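Local coordinates for protein arylesterase (Agrobacterium tumefaciens, PDB 3DCI) that probably hydrolyses ester bonds, as a putative arylesterase of the SGNH hydrolase family, and carries a bound zinc ion, at residues 150-155 and 191-196; 197-202 and 216-221. All blocks are in the same frame, centred on the assembly; numbering follows the deposited sequence.

Overall arrangement
Contact 1 pairs the last two strands of the parallel sheet, and contact 2 lies just after it in the chain, where the loop leaving strand 192-195 meets helix 212-229. Their centres are about 12 Å apart. The chemistry follows the place: 150-155 and 191-196 are joined by a ladder of backbone hydrogen bonds, with the side chains of 150-155 buried and those of the edge strand partly exposed, whereas 197-202 and 216-221 meet nearer the surface through a few methyl groups. Helix 212-229 serves both, since Phe194 and Ala196 of contact 1 pack on Ala221 and Ile218 of contact 2. Zinc belongs to contact 1 alone, through His192; contact 2 lies away from that site.

Contact 1 (150-155 and 191-196); sequences LLIVAP and HHFFDA. With ZN (zinc ion), chain D.
Leu151 and His192 begin a run of four parallel bridges between the edge strand 192-195 and strand 149-154, part of the flavodoxin-like sheet of SGNH hydrolases. The amide and carbonyl of Ile152 both point at the edge strand: its N donates to His192 O at 2.9 Å, and its O accepts from Phe194 N. Ala154 repeats this with Phe194 O and Ala196 N.

Packing is tight where aliphatic groups lie over this ladder. With CG anti to the backbone N (chi1 175°), Leu151 brings CD1 to 3.7 Å from His192 CB. Val153 CG1 reaches Ala196 CB at 3.9 Å, the short alanine lying beside the branched valine. On the Ile152 side, Ala154 is small enough for its CB to sit at the edge of the Phe193 ring, 3.7 Å from CE1. Leu150 CB lies over one face of the His191 imidazole, 4.0 Å from the centroid, a CH-pi contact; Glu137 is hydrogen-bonded to NE2 of that ring.

The polar, more open part is formed by the side chains of Asp195 and His192. A water donates to both Pro155 O and Asp195 OD1, while that carboxylate oxygen also accepts from Gly197 N. His192, partly exposed, turns its ring away from strand 149-154, and its NE2 binds zinc at 2.2 Å together with Asp228.

Strand 104-108 continues the sheet beyond Leu151 and Val153. Helix 212-229 packs on the side of His192 and Phe194, and helix 178-189 on that of Ile152 and Phe193.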
loop_
_atom_site.group_PDB
_atom_site.type_symbol
_atom_site.label_atom_id
_atom_site.label_comp_id
_atom_site.label_asym_id
_atom_site.label_seq_id
_atom_site.Cartn_x
_atom_site.Cartn_y
_atom_site.Cartn_z
ATOM N N LEU A 150 -20.255 15.933 13.926
ATOM C CA LEU A 150 -20.456 14.728 13.120
ATOM C C LEU A 150 -21.911 14.281 13.209
ATOM O O LEU A 150 -22.490 14.200 14.289
ATOM C CB LEU A 150 -19.539 13.601 13.611
ATOM C CG LEU A 150 -19.629 12.236 12.925
ATOM C CD1 LEU A 150 -19.237 12.342 11.445
ATOM C CD2 LEU A 150 -18.773 11.184 13.643
ATOM N N LEU A 151 -22.472 13.966 12.054
ATOM C CA LEU A 151 -23.760 13.343 11.929
ATOM C C LEU A 151 -23.547 12.030 11.186
ATOM O O LEU A 151 -23.089 12.025 10.047
ATOM C CB LEU A 151 -24.696 14.263 11.181
ATOM C CG LEU A 151 -26.101 13.767 10.822
ATOM C CD1 LEU A 151 -26.920 13.319 12.054
ATOM C CD2 LEU A 151 -26.832 14.877 10.023
ATOM N N ILE A 152 -23.822 10.931 11.896
ATOM C CA ILE A 152 -23.717 9.563 11.411
ATOM C C ILE A 152 -25.095 9.229 10.851
ATOM O O ILE A 152 -26.062 9.350 11.561
ATOM C CB ILE A 152 -23.358 8.605 12.599
ATOM C CG1 ILE A 152 -21.935 8.896 13.091
ATOM C CG2 ILE A 152 -23.492 7.130 12.216
ATOM C CD1 ILE A 152 -21.600 8.232 14.472
ATOM N N VAL A 153 -25.158 8.848 9.565
ATOM C CA VAL A 153 -26.388 8.533 8.886
ATOM C C VAL A 153 -26.442 7.057 8.457
ATOM O O VAL A 153 -25.565 6.565 7.725
ATOM C CB VAL A 153 -26.579 9.438 7.685
ATOM C CG1 VAL A 153 -27.914 9.103 6.980
ATOM C CG2 VAL A 153 -26.571 10.931 8.122
ATOM N N ALA A 154 -27.460 6.342 8.929
ATOM C CA ALA A 154 -27.646 4.959 8.519
ATOM C C ALA A 154 -28.337 4.996 7.163
ATOM O O ALA A 154 -29.316 5.722 7.009
ATOM C CB ALA A 154 -28.490 4.180 9.548
ATOM N N PRO A 155 -27.818 4.236 6.170
ATOM C CA PRO A 155 -28.456 4.208 4.873
ATOM C C PRO A 155 -29.752 3.413 4.939
ATOM O O PRO A 155 -29.919 2.578 5.831
ATOM C CB PRO A 155 -27.411 3.496 3.997
ATOM C CG PRO A 155 -26.716 2.587 4.917
ATOM C CD PRO A 155 -26.634 3.356 6.211
ATOM N N HIS A 191 -22.105 12.104 19.397
ATOM C CA HIS A 191 -22.422 12.715 18.114
ATOM C C HIS A 191 -23.887 12.485 17.779
ATOM O O HIS A 191 -24.579 11.795 18.486
ATOM C CB HIS A 191 -21.504 12.145 17.038
ATOM C CG HIS A 191 -20.061 12.444 17.280
ATOM N ND1 HIS A 191 -19.612 13.711 17.582
ATOM C CD2 HIS A 191 -18.970 11.645 17.278
ATOM C CE1 HIS A 191 -18.300 13.679 17.758
ATOM N NE2 HIS A 191 -17.886 12.439 17.575
ATOM N N HIS A 192 -24.345 13.067 16.678
ATOM C CA HIS A 192 -25.727 12.943 16.222
ATOM C C HIS A 192 -25.923 11.803 15.230
ATOM O O HIS A 192 -24.988 11.381 14.532
ATOM C CB HIS A 192 -26.172 14.230 15.540
ATOM C CG HIS A 192 -26.487 15.324 16.494
ATOM N ND1 HIS A 192 -25.506 16.013 17.170
ATOM C CD2 HIS A 192 -27.670 15.838 16.906
ATOM C CE1 HIS A 192 -26.067 16.921 17.942
ATOM N NE2 HIS A 192 -27.379 16.836 17.802
ATOM N N PHE A 193 -27.166 11.354 15.147
ATOM C CA PHE A 193 -27.532 10.209 14.310
ATOM C C PHE A 193 -28.789 10.513 13.559
ATOM O O PHE A 193 -29.706 11.116 14.102
ATOM C CB PHE A 193 -27.745 8.957 15.160
ATOM C CG PHE A 193 -28.430 7.853 14.427
ATOM C CD1 PHE A 193 -27.740 7.096 13.482
ATOM C CD2 PHE A 193 -29.771 7.589 14.644
ATOM C CE1 PHE A 193 -28.402 6.076 12.771
ATOM C CE2 PHE A 193 -30.416 6.576 13.940
ATOM C CZ PHE A 193 -29.740 5.836 13.016
ATOM N N PHE A 194 -28.857 10.069 12.310
ATOM C CA PHE A 194 -30.128 10.058 11.594
ATOM C C PHE A 194 -30.287 8.753 10.829
ATOM O O PHE A 194 -29.326 8.269 10.235
ATOM C CB PHE A 194 -30.210 11.247 10.636
ATOM C CG PHE A 194 -31.564 11.413 9.992
ATOM C CD1 PHE A 194 -32.591 12.040 10.669
ATOM C CD2 PHE A 194 -31.795 10.967 8.703
ATOM C CE1 PHE A 194 -33.826 12.196 10.082
ATOM C CE2 PHE A 194 -33.039 11.130 8.115
ATOM C CZ PHE A 194 -34.040 11.727 8.800
ATOM N N ASP A 195 -31.490 8.182 10.873
ATOM C CA ASP A 195 -31.815 6.995 10.090
ATOM C C ASP A 195 -32.464 7.365 8.755
ATOM O O ASP A 195 -33.641 7.681 8.701
ATOM C CB ASP A 195 -32.734 6.061 10.875
ATOM C CG ASP A 195 -33.050 4.775 10.106
ATOM O OD1 ASP A 195 -32.355 4.452 9.103
ATOM O OD2 ASP A 195 -34.000 4.088 10.493
ATOM N N ALA A 196 -31.690 7.306 7.666
ATOM C CA ALA A 196 -32.213 7.612 6.321
ATOM C C ALA A 196 -33.326 6.658 5.915
ATOM O O ALA A 196 -34.167 7.019 5.099
ATOM C CB ALA A 196 -31.090 7.602 5.275
HETATM ZN ZN ZN D . -29.236 17.685 18.568
HETATM O O HOH W 1 -31.537 2.153 7.970
#

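Contact 2 (197-202 and 216-221); sequences GSVASA and AAIGRA
Val199 meets Ala221 in the connection between strand 192-195 and helix 212-229, the closing beta-to-alpha link of the alpha/beta/alpha sandwich of this SGNH-type hydrolase. The loop turns back over one flank of the helix that follows it.

At its start, Gly197 and Ser198 finish a short 3-10 turn tied to the strand just left: Gly197 N donates to Asp195 OD1 and Ser198 OG bonds to Asp195 O. Both bonds join the turn to Asp195 at the end of the strand, before the residues that touch the helix.

Val199 makes most of the contact. Its branched side chain points at the helix with both methyls in use. CG1, anti to the carbonyl carbon (chi1 -60°), comes to 3.6 Å from Ala221 CB, while CG2 sits 3.7 Å from the same CB and 3.9 Å from Ala217 O. The fork therefore straddles the Ala221 methyl, and CG2 leans over the helix backbone beside Ile218. Ala217 and Ala221, one turn apart, suit this flank, because their short side chains let the valine approach the helix closely; the intervening turn is closed by Ala221 N bonding to Ala217 O at 3.0 Å. Ala217 CB, for its part, lies 4.0 Å from Val199 O.

Ala200 follows, more buried, with its methyl turned to the helix and also packed on Pro156. A small apolar residue suits a place that touches both that proline and the isoleucine. Ile218, whose side chain also touches Trp51 of helix 51-59, answers with its long branch: Ala200 CB lies 3.7 Å from Ile218 CG1 and 3.9 Å from Ile218 CD1.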
loop_
_atom_site.group_PDB
_atom_site.type_symbol
_atom_site.label_atom_id
_atom_site.label_comp_id
_atom_site.label_asym_id
_atom_site.label_seq_id
_atom_site.Cartn_x
_atom_site.Cartn_y
_atom_site.Cartn_z
ATOM N N GLY A 197 -33.342 5.450 6.486
ATOM C CA GLY A 197 -34.434 4.501 6.273
ATOM C C GLY A 197 -35.784 4.952 6.808
ATOM O O GLY A 197 -36.806 4.397 6.438
ATOM N N SER A 198 -35.790 5.938 7.703
ATOM C CA SER A 198 -37.030 6.457 8.267
ATOM C C SER A 198 -37.770 7.335 7.272
ATOM O O SER A 198 -38.926 7.626 7.491
ATOM C CB SER A 198 -36.761 7.276 9.542
ATOM O OG SER A 198 -36.008 8.451 9.231
ATOM N N VAL A 199 -37.091 7.789 6.218
ATOM C CA VAL A 199 -37.693 8.644 5.193
ATOM C C VAL A 199 -37.563 8.136 3.756
ATOM O O VAL A 199 -38.186 8.709 2.859
ATOM C CB VAL A 199 -37.138 10.106 5.213
ATOM C CG1 VAL A 199 -37.413 10.787 6.562
ATOM C CG2 VAL A 199 -35.654 10.151 4.834
ATOM N N ALA A 200 -36.799 7.068 3.531
ATOM C CA ALA A 200 -36.511 6.601 2.178
ATOM C C ALA A 200 -36.389 5.105 2.200
ATOM O O ALA A 200 -35.913 4.541 3.192
ATOM C CB ALA A 200 -35.195 7.200 1.674
ATOM N N SER A 201 -36.810 4.471 1.108
ATOM C CA SER A 201 -36.657 3.014 0.941
ATOM C C SER A 201 -35.820 2.676 -0.286
ATOM O O SER A 201 -35.926 3.341 -1.310
ATOM C CB SER A 201 -38.029 2.333 0.821
ATOM O OG SER A 201 -38.783 2.487 2.016
ATOM N N ALA A 202 -35.009 1.623 -0.174
ATOM C CA ALA A 202 -34.299 1.052 -1.320
ATOM C C ALA A 202 -35.247 0.739 -2.479
ATOM O O ALA A 202 -36.411 0.400 -2.273
ATOM C CB ALA A 202 -33.576 -0.218 -0.904
ATOM N N ALA A 216 -33.931 12.566 -2.944
ATOM C CA ALA A 216 -34.271 13.935 -2.584
ATOM C C ALA A 216 -34.944 14.013 -1.211
ATOM O O ALA A 216 -34.741 14.993 -0.490
ATOM C CB ALA A 216 -35.170 14.554 -3.650
ATOM N N ALA A 217 -35.736 12.991 -0.848
ATOM C CA ALA A 217 -36.384 12.956 0.474
ATOM C C ALA A 217 -35.345 12.857 1.609
ATOM O O ALA A 217 -35.562 13.375 2.705
ATOM C CB ALA A 217 -37.394 11.837 0.557
ATOM N N ILE A 218 -34.201 12.233 1.340
ATOM C CA ILE A 218 -33.126 12.204 2.322
ATOM C C ILE A 218 -32.537 13.604 2.528
ATOM O O ILE A 218 -32.330 14.037 3.675
ATOM C CB ILE A 218 -32.025 11.176 1.951
ATOM C CG1 ILE A 218 -32.586 9.755 2.056
ATOM C CG2 ILE A 218 -30.774 11.328 2.849
ATOM C CD1 ILE A 218 -31.625 8.675 1.565
ATOM N N GLY A 219 -32.266 14.316 1.438
ATOM C CA GLY A 219 -31.704 15.660 1.563
ATOM C C GLY A 219 -32.660 16.600 2.290
ATOM O O GLY A 219 -32.243 17.409 3.102
ATOM N N ARG A 220 -33.949 16.486 1.989
ATOM C CA ARG A 220 -34.961 17.309 2.644
ATOM C C ARG A 220 -35.050 17.019 4.143
ATOM O O ARG A 220 -35.078 17.950 4.942
ATOM C CB ARG A 220 -36.304 17.113 1.960
ATOM C CG ARG A 220 -36.444 18.027 0.744
ATOM C CD ARG A 220 -37.402 17.562 -0.393
ATOM N NE ARG A 220 -38.677 16.925 -0.024
ATOM C CZ ARG A 220 -39.541 17.336 0.912
ATOM N NH1 ARG A 220 -40.669 16.652 1.083
ATOM N NH2 ARG A 220 -39.315 18.416 1.668
ATOM N N ALA A 221 -35.049 15.727 4.494
ATOM C CA ALA A 221 -35.171 15.255 5.881
ATOM C C ALA A 221 -33.945 15.628 6.730
ATOM O O ALA A 221 -34.068 15.891 7.929
ATOM C CB ALA A 221 -35.381 13.723 5.911
#